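Local coordinates for uncharacterized protein (Enterococcus faecalis, PDB 3B48) that probably serves as the DhaM component of a dihydroxyacetone kinase complex, relaying phosphoryl groups from phosphoenolpyruvate toward dihydroxyacetone through histidine residues, at residues M24-M28 with N29-E33; G40-S43 with D44-G48; A76-S79 with S80-A83; D99-L102 with V103-A106; L119-I122 with L123-A126. All coordinates share one frame; numbering follows the deposited sequence.

Interaction 1: M24-M28 with N29-E33; sequences MIEQM and NASEE
Ile25 O, near the C-terminal end of helix 15-27, takes the amide of Ala30 at 3.1 Å from N to O, a fairly straight bond of 158°. One residue in, Asn29 N donates to Glu26 O over 3.0 Å. Asn29 itself adopts a positive phi of 67°, and this residue in left-handed helical conformation, with two bonds reaching back into the last turn, makes the ending a Schellman motif. A water bridges the next step: it accepts from Ser31 N at 2.9 Å and gives a weak bond to Glu26 O, so that the chain stays tied to the helix end just beyond the motif.

Among the side chains, Ile25 carries the apolar part. Its CG2 branch lies anti to the backbone N, a setting that sends this methyl to the departing chain, where it meets Ser31 CB at 3.6 Å and Ala30 CB at 3.9 Å. Ser31 OG rests alongside the aliphatic part of Glu26, 3.4 Å from its CG, while the carboxylate beyond forms a salt bridge with Lys22 one turn earlier.

The chain then runs on to strand 35-38. Ala30 faces helix 102-113, touching Phe107 and Ile111, and selenomethionine Met28 packs on Phe107 and also on Leu73 of the second subunit.

Interaction 2: G40-S43 with D44-G48; sequences GGTS and DGSLG
A type I beta turn from Thr42 to Gly45 folds the loop between strand 35-38 and helix 51-60 back on itself, and Thr42 meets the returning chain at several points. Its carbonyl O accepts from Gly45 N at 3.0 Å, the bond that closes the turn, and its amide N gives a 2.9 Å bond to Ser46 O. The side chain uses both branches. OG1 sits between the backbone N and the carbonyl carbon (chi1 72°), from where it lies 2.6 Å from Asp44 OD1 and packs against Ser46 CB; the methyl CG2 leads elsewhere, to Gly48 CA at 3.7 Å.

An Asx turn overlaps the beta turn. Asp44 runs side by side with Thr42, pointing the same way, and its OD1 accepts from Ser46 N at 3.3 Å, with the donor 48° out of the carboxylate plane. Ser46 OG adds a weak bond to the same oxygen, so one carboxylate oxygen holds both the amide and, weakly, the hydroxyl of Ser46.

Glycines make the close passage of the backbones possible. At Gly41, CA comes 3.2 Å from Ser46 O in a CA-H...O contact, and Gly48 has bare backbone where the Thr42 methyl rests. Backbone bonds from Gly41 to Ser12 and from Gly48 to His13 tie both arms of the loop to the segment that follows strand 6-11.

Interaction 3: A76-S79 with S80-A83; sequences AVLS and SELA
Leu78 lays its branched end against Leu82 one helical turn on, CG standing 3.7 Å from Leu82 CD1 as the two side chains cross obliquely. Leu78 has CG anti to the backbone N (chi1 -178°), which lays its branched end along the helix surface beside Leu82, and Leu82 CG in turn covers Leu78 O at 3.3 Å. Beneath them the backbone bond from Leu82 N to Leu78 O is short, 2.8 Å.

Val77 and Glu81 point the same way, side by side, with Val77 CG1 3.6 Å from Glu81 OE2. That oxygen has its hydrogen-bond partner across the dimer, Trp134 NE1 of the second subunit, a residue that also packs on Val77.

On the buried face, Ser80 turns its hydroxyl back to the preceding turn. OG donates to Ala76 O at 3.1 Å, and Ser80 N reaches the same oxygen at 3.0 Å from the opposite face of its plane, so the carbonyl is gripped twice. A serine hydroxyl returned to the carbonyl four residues earlier is a familiar way of satisfying a buried polar group in an alpha-helix, here one packed on the parallel sheet of an alpha/beta fold.

Interaction 4: D99-L102 with V103-A106; sequences DAPL and VEGA
Pro101 and Glu104 cross at about a right angle at the start of helix 102-113, with Pro101 CB 3.7 Å from Glu104 OE1. Glu104 reaches this place because its chain bends at chi2 (91°), which folds the carboxylate back over to the proline, beside CB and CG. The other oxygen, OE2, is held outside the two segments: it accepts from Leu102 N of the second subunit and forms a salt bridge with Lys132 of its own chain. The same exchange occurs in reverse, so each subunit supplies a carboxylate to a backbone amide in the first turn of the other's helix.

Pro101 occupies the N-cap position, and its carbonyl starts the helical bonding by accepting from Gly105 N at 2.8 Å. Leu102 O follows with a longer bond to Ala106 N, 3.3 Å, and the methyl of Ala106 lies against the same oxygen, CB to O 3.2 Å. Ala100 points its CB to the helix and meets Gly105 CA at 4.0 Å, where the glycine's lack of a side chain lets the two backbones draw close.

Leu102 and Val103 turn to the neighbouring elements. Val103 touches Val103 of the second subunit as well as Ile21 of helix 15-27; Leu102 packs on Ile17 and Ile21 of that helix and on Leu10 of strand 6-11, which also receives Ala106.

Interaction 5: L119-I122 with L123-A126; sequences LTQI and LAEA
Gln121 can be followed outward to Glu125, four residues on along helix 119-127. From CB the chain sets out anti to the backbone N and then bends at chi2 (56°), a course that swings the amide over to the next turn. CD lies 4.1 Å from Glu125 OE2, and at the tip NE2 gives that oxygen a weak hydrogen bond of 3.1 Å, its angle at the hydrogen only 126°. Glu125 bends to meet it, and the amide and carboxylate planes are turned only 25° from each other. Below this bridge Gln121 O accepts from Glu125 N at 3.0 Å, so the pair is joined at the backbone and, less firmly, at the ends of the side chains.

This i to i+4 spacing is that of an alpha-helix, here the one that follows helix 102-113 and packs against it and the sheet. Its first turns repeat the backbone pattern: Leu123 N bonds to Leu119 O and Ala124 N to Thr120 O, both 2.9 Å.

On another side of the helix Leu119 and Leu123 form an apolar pair, Leu119 CG lying 4.1 Å from Leu123 CD1, while Leu123 CG rests 3.3 Å from Leu119 O. Both leucines touch His96 of strand 95-97. Ile122 faces Leu68 of strand 66-71 and Thr112 and Ala113 of helix 102-113.

Interaction 4 is the hub of the set. It touches interaction 1, where Met24 CE packs on Val103 CG1 at 3.7 Å, and interaction 5, where Ala126 CB lies 3.3 Å from Gly105 O. Through it the end of helix 15-27, the start of helix 102-113 and helix 119-127 are joined by packing. Interactions 2 and 3 touch neither the others nor each other, although their nearest atoms are only about 6 Å apart; the centres of interactions 2 and 5 are 29 Å apart. Interactions 1 to 4 all reach the second subunit, consistent with a homodimer, Leu47 of interaction 2 meeting Gln27 of the other copy. Gly48 of interaction 2 is backbone-bonded to His13.

Interaction 1: M24-M28 with N29-E33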
loop_
_atom_site.group_PDB
_atom_site.type_symbol
_atom_site.label_atom_id
_atom_site.label_comp_id
_atom_site.label_asym_id
_atom_site.label_seq_id
_atom_site.Cartn_x
_atom_site.Cartn_y
_atom_site.Cartn_z
HETATM N N MSE B 24 -2.341 8.596 7.777
HETATM C CA MSE B 24 -2.227 9.356 6.519
HETATM C C MSE B 24 -3.581 9.761 5.977
HETATM O O MSE B 24 -3.822 10.918 5.683
HETATM C CB MSE B 24 -1.459 8.571 5.465
HETATM C CG MSE B 24 -1.159 9.378 4.218
HETATM SE SE MSE B 24 -0.271 8.319 2.837
HETATM C CE MSE B 24 -1.718 7.036 2.483
ATOM N N ILE B 25 -4.477 8.802 5.855
ATOM C CA ILE B 25 -5.824 9.097 5.417
ATOM C C ILE B 25 -6.543 10.115 6.345
ATOM O O ILE B 25 -7.100 11.104 5.873
ATOM C CB ILE B 25 -6.621 7.802 5.334
ATOM C CG1 ILE B 25 -6.098 6.961 4.167
ATOM C CG2 ILE B 25 -8.090 8.102 5.218
ATOM C CD1 ILE B 25 -6.802 5.685 4.009
ATOM N N GLU B 26 -6.519 9.868 7.652
ATOM C CA GLU B 26 -7.174 10.760 8.633
ATOM C C GLU B 26 -6.636 12.179 8.606
ATOM O O GLU B 26 -7.389 13.140 8.729
ATOM C CB GLU B 26 -7.047 10.198 10.040
ATOM C CG GLU B 26 -7.841 8.948 10.187
ATOM C CD GLU B 26 -7.730 8.336 11.535
ATOM O OE1 GLU B 26 -6.909 8.800 12.366
ATOM O OE2 GLU B 26 -8.486 7.365 11.754
ATOM N N GLN B 27 -5.331 12.306 8.409
ATOM C CA GLN B 27 -4.702 13.601 8.419
ATOM C C GLN B 27 -4.981 14.327 7.108
ATOM O O GLN B 27 -5.014 15.555 7.062
ATOM C CB GLN B 27 -3.220 13.435 8.679
ATOM C CG GLN B 27 -2.624 14.480 9.614
ATOM C CD GLN B 27 -3.478 14.784 10.855
ATOM O OE1 GLN B 27 -3.738 15.949 11.161
ATOM N NE2 GLN B 27 -3.909 13.738 11.565
HETATM N N MSE B 28 -5.209 13.560 6.046
HETATM C CA MSE B 28 -5.629 14.119 4.773
HETATM C C MSE B 28 -7.102 14.535 4.805
HETATM O O MSE B 28 -7.594 15.131 3.841
HETATM C CB MSE B 28 -5.374 13.138 3.627
HETATM C CG MSE B 28 -3.920 13.046 3.231
HETATM SE SE MSE B 28 -3.599 11.689 1.874
HETATM C CE MSE B 28 -4.201 12.798 0.354
ATOM N N ASN B 29 -7.786 14.232 5.914
ATOM C CA ASN B 29 -9.215 14.543 6.083
ATOM C C ASN B 29 -10.120 13.727 5.139
ATOM O O ASN B 29 -11.252 14.111 4.821
ATOM C CB ASN B 29 -9.454 16.058 5.937
ATOM C CG ASN B 29 -8.774 16.878 7.043
ATOM O OD1 ASN B 29 -8.842 16.532 8.229
ATOM N ND2 ASN B 29 -8.134 17.969 6.656
ATOM N N ALA B 30 -9.600 12.589 4.707
ATOM C CA ALA B 30 -10.282 11.677 3.800
ATOM C C ALA B 30 -11.181 10.633 4.490
ATOM O O ALA B 30 -11.791 9.795 3.815
ATOM C CB ALA B 30 -9.250 10.963 2.917
ATOM N N SER B 31 -11.276 10.653 5.817
ATOM C CA SER B 31 -12.066 9.609 6.476
ATOM C C SER B 31 -13.079 10.187 7.463
ATOM O O SER B 31 -13.319 9.618 8.545
ATOM C CB SER B 31 -11.147 8.527 7.106
ATOM O OG SER B 31 -10.726 8.862 8.416
ATOM N N GLU B 32 -13.686 11.303 7.059
ATOM C CA GLU B 32 -14.667 12.021 7.871
ATOM C C GLU B 32 -15.988 11.274 7.878
ATOM O O GLU B 32 -16.791 11.458 8.777
ATOM C CB GLU B 32 -14.883 13.446 7.363
ATOM C CG GLU B 32 -13.671 14.372 7.541
ATOM C CD GLU B 32 -13.908 15.794 7.027
ATOM O OE1 GLU B 32 -15.090 16.197 6.848
ATOM O OE2 GLU B 32 -12.907 16.525 6.818
ATOM N N GLU B 33 -16.198 10.423 6.877
ATOM C CA GLU B 33 -17.416 9.620 6.803
ATOM C C GLU B 33 -17.140 8.108 6.840
ATOM O O GLU B 33 -17.930 7.319 6.355
ATOM C CB GLU B 33 -18.275 10.024 5.554
HETATM O O HOH W 1 -10.514 12.226 8.142
#

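Interaction 2: G40-S43 with D44-G48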
loop_
_atom_site.group_PDB
_atom_site.type_symbol
_atom_site.label_atom_id
_atom_site.label_comp_id
_atom_site.label_asym_id
_atom_site.label_seq_id
_atom_site.Cartn_x
_atom_site.Cartn_y
_atom_site.Cartn_z
ATOM N N GLY B 40 -2.924 -4.398 11.371
ATOM C CA GLY B 40 -1.653 -5.061 11.082
ATOM C C GLY B 40 -0.951 -5.680 12.291
ATOM O O GLY B 40 -1.069 -5.199 13.417
ATOM N N GLY B 41 -0.170 -6.728 12.039
ATOM C CA GLY B 41 0.630 -7.320 13.077
ATOM C C GLY B 41 -0.071 -8.450 13.794
ATOM O O GLY B 41 -1.273 -8.673 13.628
ATOM N N THR B 42 0.689 -9.192 14.576
ATOM C CA THR B 42 0.097 -10.168 15.451
ATOM C C THR B 42 -0.403 -9.469 16.717
ATOM O O THR B 42 -0.211 -8.264 16.887
ATOM C CB THR B 42 1.104 -11.264 15.827
ATOM O OG1 THR B 42 2.072 -10.723 16.736
ATOM C CG2 THR B 42 1.786 -11.815 14.555
ATOM N N SER B 43 -1.035 -10.244 17.594
ATOM C CA SER B 43 -1.587 -9.764 18.870
ATOM C C SER B 43 -0.625 -8.901 19.715
ATOM O O SER B 43 -1.059 -8.254 20.667
ATOM C CB SER B 43 -2.057 -10.965 19.710
ATOM O OG SER B 43 -0.953 -11.783 20.069
ATOM N N ASP B 44 0.666 -8.899 19.376
ATOM C CA ASP B 44 1.675 -8.178 20.165
ATOM C C ASP B 44 2.553 -7.225 19.348
ATOM O O ASP B 44 3.619 -6.791 19.817
ATOM C CB ASP B 44 2.535 -9.163 20.978
ATOM C CG ASP B 44 3.475 -10.010 20.111
ATOM O OD1 ASP B 44 3.312 -10.076 18.870
ATOM O OD2 ASP B 44 4.401 -10.613 20.691
ATOM N N GLY B 45 2.113 -6.924 18.127
ATOM C CA GLY B 45 2.855 -6.030 17.233
ATOM C C GLY B 45 3.833 -6.677 16.271
ATOM O O GLY B 45 4.317 -6.018 15.360
ATOM N N SER B 46 4.140 -7.957 16.480
ATOM C CA SER B 46 5.045 -8.714 15.605
ATOM C C SER B 46 4.605 -8.732 14.149
ATOM O O SER B 46 3.418 -8.564 13.871
ATOM C CB SER B 46 5.181 -10.153 16.082
ATOM O OG SER B 46 6.140 -10.239 17.111
ATOM N N LEU B 47 5.560 -8.940 13.233
ATOM C CA LEU B 47 5.237 -9.090 11.808
ATOM C C LEU B 47 4.456 -10.395 11.612
ATOM O O LEU B 47 4.966 -11.473 11.925
ATOM C CB LEU B 47 6.503 -9.068 10.919
ATOM C CG LEU B 47 7.208 -7.705 10.724
ATOM C CD1 LEU B 47 8.716 -7.856 10.403
ATOM C CD2 LEU B 47 6.519 -6.844 9.688
ATOM N N GLY B 48 3.221 -10.284 11.126
ATOM C CA GLY B 48 2.353 -11.438 10.936
ATOM C C GLY B 48 0.897 -11.024 10.995
ATOM O O GLY B 48 0.585 -9.864 11.253
#

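Interaction 3: A76-S79 with S80-A83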
loop_
_atom_site.group_PDB
_atom_site.type_symbol
_atom_site.label_atom_id
_atom_site.label_comp_id
_atom_site.label_asym_id
_atom_site.label_seq_id
_atom_site.Cartn_x
_atom_site.Cartn_y
_atom_site.Cartn_z
ATOM N N ALA B 76 -1.841 -12.142 5.605
ATOM C CA ALA B 76 -2.842 -11.104 5.704
ATOM C C ALA B 76 -4.059 -11.475 4.857
ATOM O O ALA B 76 -5.203 -11.385 5.317
ATOM C CB ALA B 76 -2.268 -9.766 5.289
ATOM N N VAL B 77 -3.804 -11.922 3.636
ATOM C CA VAL B 77 -4.846 -12.316 2.695
ATOM C C VAL B 77 -5.594 -13.520 3.241
ATOM O O VAL B 77 -6.833 -13.515 3.294
ATOM C CB VAL B 77 -4.240 -12.608 1.268
ATOM C CG1 VAL B 77 -5.277 -13.219 0.309
ATOM C CG2 VAL B 77 -3.676 -11.319 0.671
ATOM N N LEU B 78 -4.834 -14.543 3.640
ATOM C CA LEU B 78 -5.396 -15.738 4.256
ATOM C C LEU B 78 -6.228 -15.401 5.506
ATOM O O LEU B 78 -7.366 -15.897 5.651
ATOM C CB LEU B 78 -4.307 -16.774 4.575
ATOM C CG LEU B 78 -4.860 -18.069 5.186
ATOM C CD1 LEU B 78 -5.701 -18.867 4.173
ATOM C CD2 LEU B 78 -3.755 -18.948 5.756
ATOM N N SER B 79 -5.680 -14.562 6.387
ATOM C CA SER B 79 -6.370 -14.148 7.627
ATOM C C SER B 79 -7.705 -13.423 7.372
ATOM O O SER B 79 -8.670 -13.580 8.131
ATOM C CB SER B 79 -5.428 -13.300 8.496
ATOM O OG SER B 79 -6.137 -12.458 9.384
ATOM N N SER B 80 -7.748 -12.631 6.303
ATOM C CA SER B 80 -8.983 -11.994 5.839
ATOM C C SER B 80 -10.034 -12.977 5.299
ATOM O O SER B 80 -11.232 -12.731 5.439
ATOM C CB SER B 80 -8.645 -11.007 4.730
ATOM O OG SER B 80 -7.923 -9.957 5.282
ATOM N N GLU B 81 -9.572 -14.066 4.679
ATOM C CA GLU B 81 -10.459 -15.101 4.142
ATOM C C GLU B 81 -10.972 -16.031 5.231
ATOM O O GLU B 81 -12.150 -16.399 5.225
ATOM C CB GLU B 81 -9.795 -15.931 3.009
ATOM C CG GLU B 81 -9.354 -15.098 1.799
ATOM C CD GLU B 81 -8.370 -15.797 0.830
ATOM O OE1 GLU B 81 -7.797 -16.872 1.129
ATOM O OE2 GLU B 81 -8.165 -15.244 -0.260
ATOM N N LEU B 82 -10.078 -16.423 6.144
ATOM C CA LEU B 82 -10.445 -17.306 7.269
ATOM C C LEU B 82 -11.396 -16.654 8.281
ATOM O O LEU B 82 -12.184 -17.346 8.921
ATOM C CB LEU B 82 -9.212 -17.806 8.010
ATOM C CG LEU B 82 -8.130 -18.642 7.312
ATOM C CD1 LEU B 82 -6.937 -18.758 8.231
ATOM C CD2 LEU B 82 -8.639 -20.034 6.903
ATOM N N ALA B 83 -11.320 -15.335 8.410
ATOM C CA ALA B 83 -12.179 -14.579 9.311
ATOM C C ALA B 83 -13.613 -14.632 8.856
ATOM O O ALA B 83 -14.515 -14.773 9.676
ATOM C CB ALA B 83 -11.707 -13.111 9.413
#

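Interaction 4: D99-L102 with V103-A106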
loop_
_atom_site.group_PDB
_atom_site.type_symbol
_atom_site.label_atom_id
_atom_site.label_comp_id
_atom_site.label_asym_id
_atom_site.label_seq_id
_atom_site.Cartn_x
_atom_site.Cartn_y
_atom_site.Cartn_z
ATOM N N ASP B 99 -11.101 -6.629 -3.464
ATOM C CA ASP B 99 -10.004 -7.005 -4.343
ATOM C C ASP B 99 -9.341 -5.749 -4.886
ATOM O O ASP B 99 -9.610 -5.307 -6.002
ATOM C CB ASP B 99 -10.489 -7.902 -5.469
ATOM C CG ASP B 99 -9.390 -8.786 -5.997
ATOM O OD1 ASP B 99 -8.224 -8.347 -5.978
ATOM O OD2 ASP B 99 -9.679 -9.917 -6.423
ATOM N N ALA B 100 -8.450 -5.186 -4.071
ATOM C CA ALA B 100 -7.845 -3.879 -4.336
ATOM C C ALA B 100 -6.536 -3.761 -3.568
ATOM O O ALA B 100 -6.391 -4.387 -2.516
ATOM C CB ALA B 100 -8.817 -2.743 -3.919
ATOM N N PRO B 101 -5.588 -2.937 -4.070
ATOM C CA PRO B 101 -4.361 -2.811 -3.303
ATOM C C PRO B 101 -4.634 -2.110 -1.991
ATOM O O PRO B 101 -5.582 -1.322 -1.897
ATOM C CB PRO B 101 -3.435 -1.986 -4.198
ATOM C CG PRO B 101 -4.290 -1.326 -5.193
ATOM C CD PRO B 101 -5.585 -2.093 -5.280
ATOM N N LEU B 102 -3.806 -2.432 -0.994
ATOM C CA LEU B 102 -3.995 -2.015 0.364
ATOM C C LEU B 102 -4.082 -0.473 0.574
ATOM O O LEU B 102 -5.115 0.024 1.071
ATOM C CB LEU B 102 -2.917 -2.653 1.268
ATOM C CG LEU B 102 -2.978 -2.288 2.752
ATOM C CD1 LEU B 102 -4.302 -2.729 3.464
ATOM C CD2 LEU B 102 -1.779 -2.789 3.502
ATOM N N VAL B 103 -3.007 0.260 0.252
ATOM C CA VAL B 103 -2.984 1.716 0.468
ATOM C C VAL B 103 -4.006 2.433 -0.439
ATOM O O VAL B 103 -4.923 3.131 0.041
ATOM C CB VAL B 103 -1.554 2.337 0.256
ATOM C CG1 VAL B 103 -1.601 3.881 0.468
ATOM C CG2 VAL B 103 -0.529 1.698 1.200
ATOM N N GLU B 104 -3.837 2.228 -1.742
ATOM C CA GLU B 104 -4.632 2.900 -2.740
ATOM C C GLU B 104 -6.100 2.506 -2.742
ATOM O O GLU B 104 -6.947 3.364 -2.882
ATOM C CB GLU B 104 -4.010 2.757 -4.131
ATOM C CG GLU B 104 -2.556 3.293 -4.228
ATOM C CD GLU B 104 -1.491 2.210 -3.940
ATOM O OE1 GLU B 104 -1.789 1.164 -3.306
ATOM O OE2 GLU B 104 -0.349 2.402 -4.364
ATOM N N GLY B 105 -6.413 1.224 -2.586
ATOM C CA GLY B 105 -7.814 0.797 -2.415
ATOM C C GLY B 105 -8.502 1.473 -1.235
ATOM O O GLY B 105 -9.558 2.103 -1.388
ATOM N N ALA B 106 -7.876 1.386 -0.061
ATOM C CA ALA B 106 -8.450 1.979 1.166
ATOM C C ALA B 106 -8.707 3.497 1.023
ATOM O O ALA B 106 -9.769 4.014 1.422
ATOM C CB ALA B 106 -7.531 1.687 2.353
#

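Interaction 5: L119-I122 with L123-A126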
loop_
_atom_site.group_PDB
_atom_site.type_symbol
_atom_site.label_atom_id
_atom_site.label_comp_id
_atom_site.label_asym_id
_atom_site.label_seq_id
_atom_site.Cartn_x
_atom_site.Cartn_y
_atom_site.Cartn_z
ATOM N N LEU B 119 -22.564 1.738 -1.611
ATOM C CA LEU B 119 -21.530 0.733 -1.401
ATOM C C LEU B 119 -20.985 0.091 -2.680
ATOM O O LEU B 119 -19.839 -0.284 -2.712
ATOM C CB LEU B 119 -22.079 -0.359 -0.510
ATOM C CG LEU B 119 -21.048 -1.295 0.088
ATOM C CD1 LEU B 119 -19.953 -0.522 0.826
ATOM C CD2 LEU B 119 -21.801 -2.271 0.998
ATOM N N THR B 120 -21.815 -0.060 -3.715
ATOM C CA THR B 120 -21.349 -0.571 -5.014
ATOM C C THR B 120 -20.256 0.355 -5.580
ATOM O O THR B 120 -19.214 -0.110 -6.060
ATOM C CB THR B 120 -22.533 -0.752 -6.034
ATOM O OG1 THR B 120 -23.616 -1.468 -5.416
ATOM C CG2 THR B 120 -22.093 -1.521 -7.270
ATOM N N GLN B 121 -20.485 1.664 -5.489
ATOM C CA GLN B 121 -19.534 2.638 -6.000
ATOM C C GLN B 121 -18.290 2.784 -5.114
ATOM O O GLN B 121 -17.176 2.945 -5.610
ATOM C CB GLN B 121 -20.205 4.000 -6.232
ATOM C CG GLN B 121 -19.536 4.822 -7.327
ATOM C CD GLN B 121 -19.450 4.074 -8.671
ATOM O OE1 GLN B 121 -20.325 3.267 -9.010
ATOM N NE2 GLN B 121 -18.388 4.351 -9.441
ATOM N N ILE B 122 -18.489 2.738 -3.806
ATOM C CA ILE B 122 -17.378 2.712 -2.852
ATOM C C ILE B 122 -16.487 1.502 -3.126
ATOM O O ILE B 122 -15.268 1.605 -3.100
ATOM C CB ILE B 122 -17.899 2.803 -1.394
ATOM C CG1 ILE B 122 -18.442 4.227 -1.132
ATOM C CG2 ILE B 122 -16.817 2.401 -0.359
ATOM C CD1 ILE B 122 -19.409 4.340 0.046
ATOM N N LEU B 123 -17.094 0.370 -3.451
ATOM C CA LEU B 123 -16.327 -0.833 -3.746
ATOM C C LEU B 123 -15.661 -0.779 -5.112
ATOM O O LEU B 123 -14.545 -1.280 -5.279
ATOM C CB LEU B 123 -17.191 -2.106 -3.599
ATOM C CG LEU B 123 -17.490 -2.599 -2.163
ATOM C CD1 LEU B 123 -18.567 -3.687 -2.111
ATOM C CD2 LEU B 123 -16.226 -3.067 -1.447
ATOM N N ALA B 124 -16.329 -0.161 -6.088
ATOM C CA ALA B 124 -15.786 -0.100 -7.433
ATOM C C ALA B 124 -14.555 0.799 -7.497
ATOM O O ALA B 124 -13.564 0.451 -8.141
ATOM C CB ALA B 124 -16.854 0.328 -8.452
ATOM N N GLU B 125 -14.608 1.936 -6.805
ATOM C CA GLU B 125 -13.476 2.879 -6.813
ATOM C C GLU B 125 -12.179 2.236 -6.312
ATOM O O GLU B 125 -11.156 2.302 -7.003
ATOM C CB GLU B 125 -13.790 4.162 -6.039
ATOM C CG GLU B 125 -14.743 5.105 -6.760
ATOM C CD GLU B 125 -14.491 5.142 -8.258
ATOM O OE1 GLU B 125 -13.408 5.634 -8.658
ATOM O OE2 GLU B 125 -15.370 4.674 -9.026
ATOM N N ALA B 126 -12.236 1.602 -5.135
ATOM C CA ALA B 126 -11.093 0.862 -4.572
ATOM C C ALA B 126 -10.522 -0.179 -5.548
ATOM O O ALA B 126 -9.340 -0.145 -5.879
ATOM C CB ALA B 126 -11.495 0.213 -3.265
#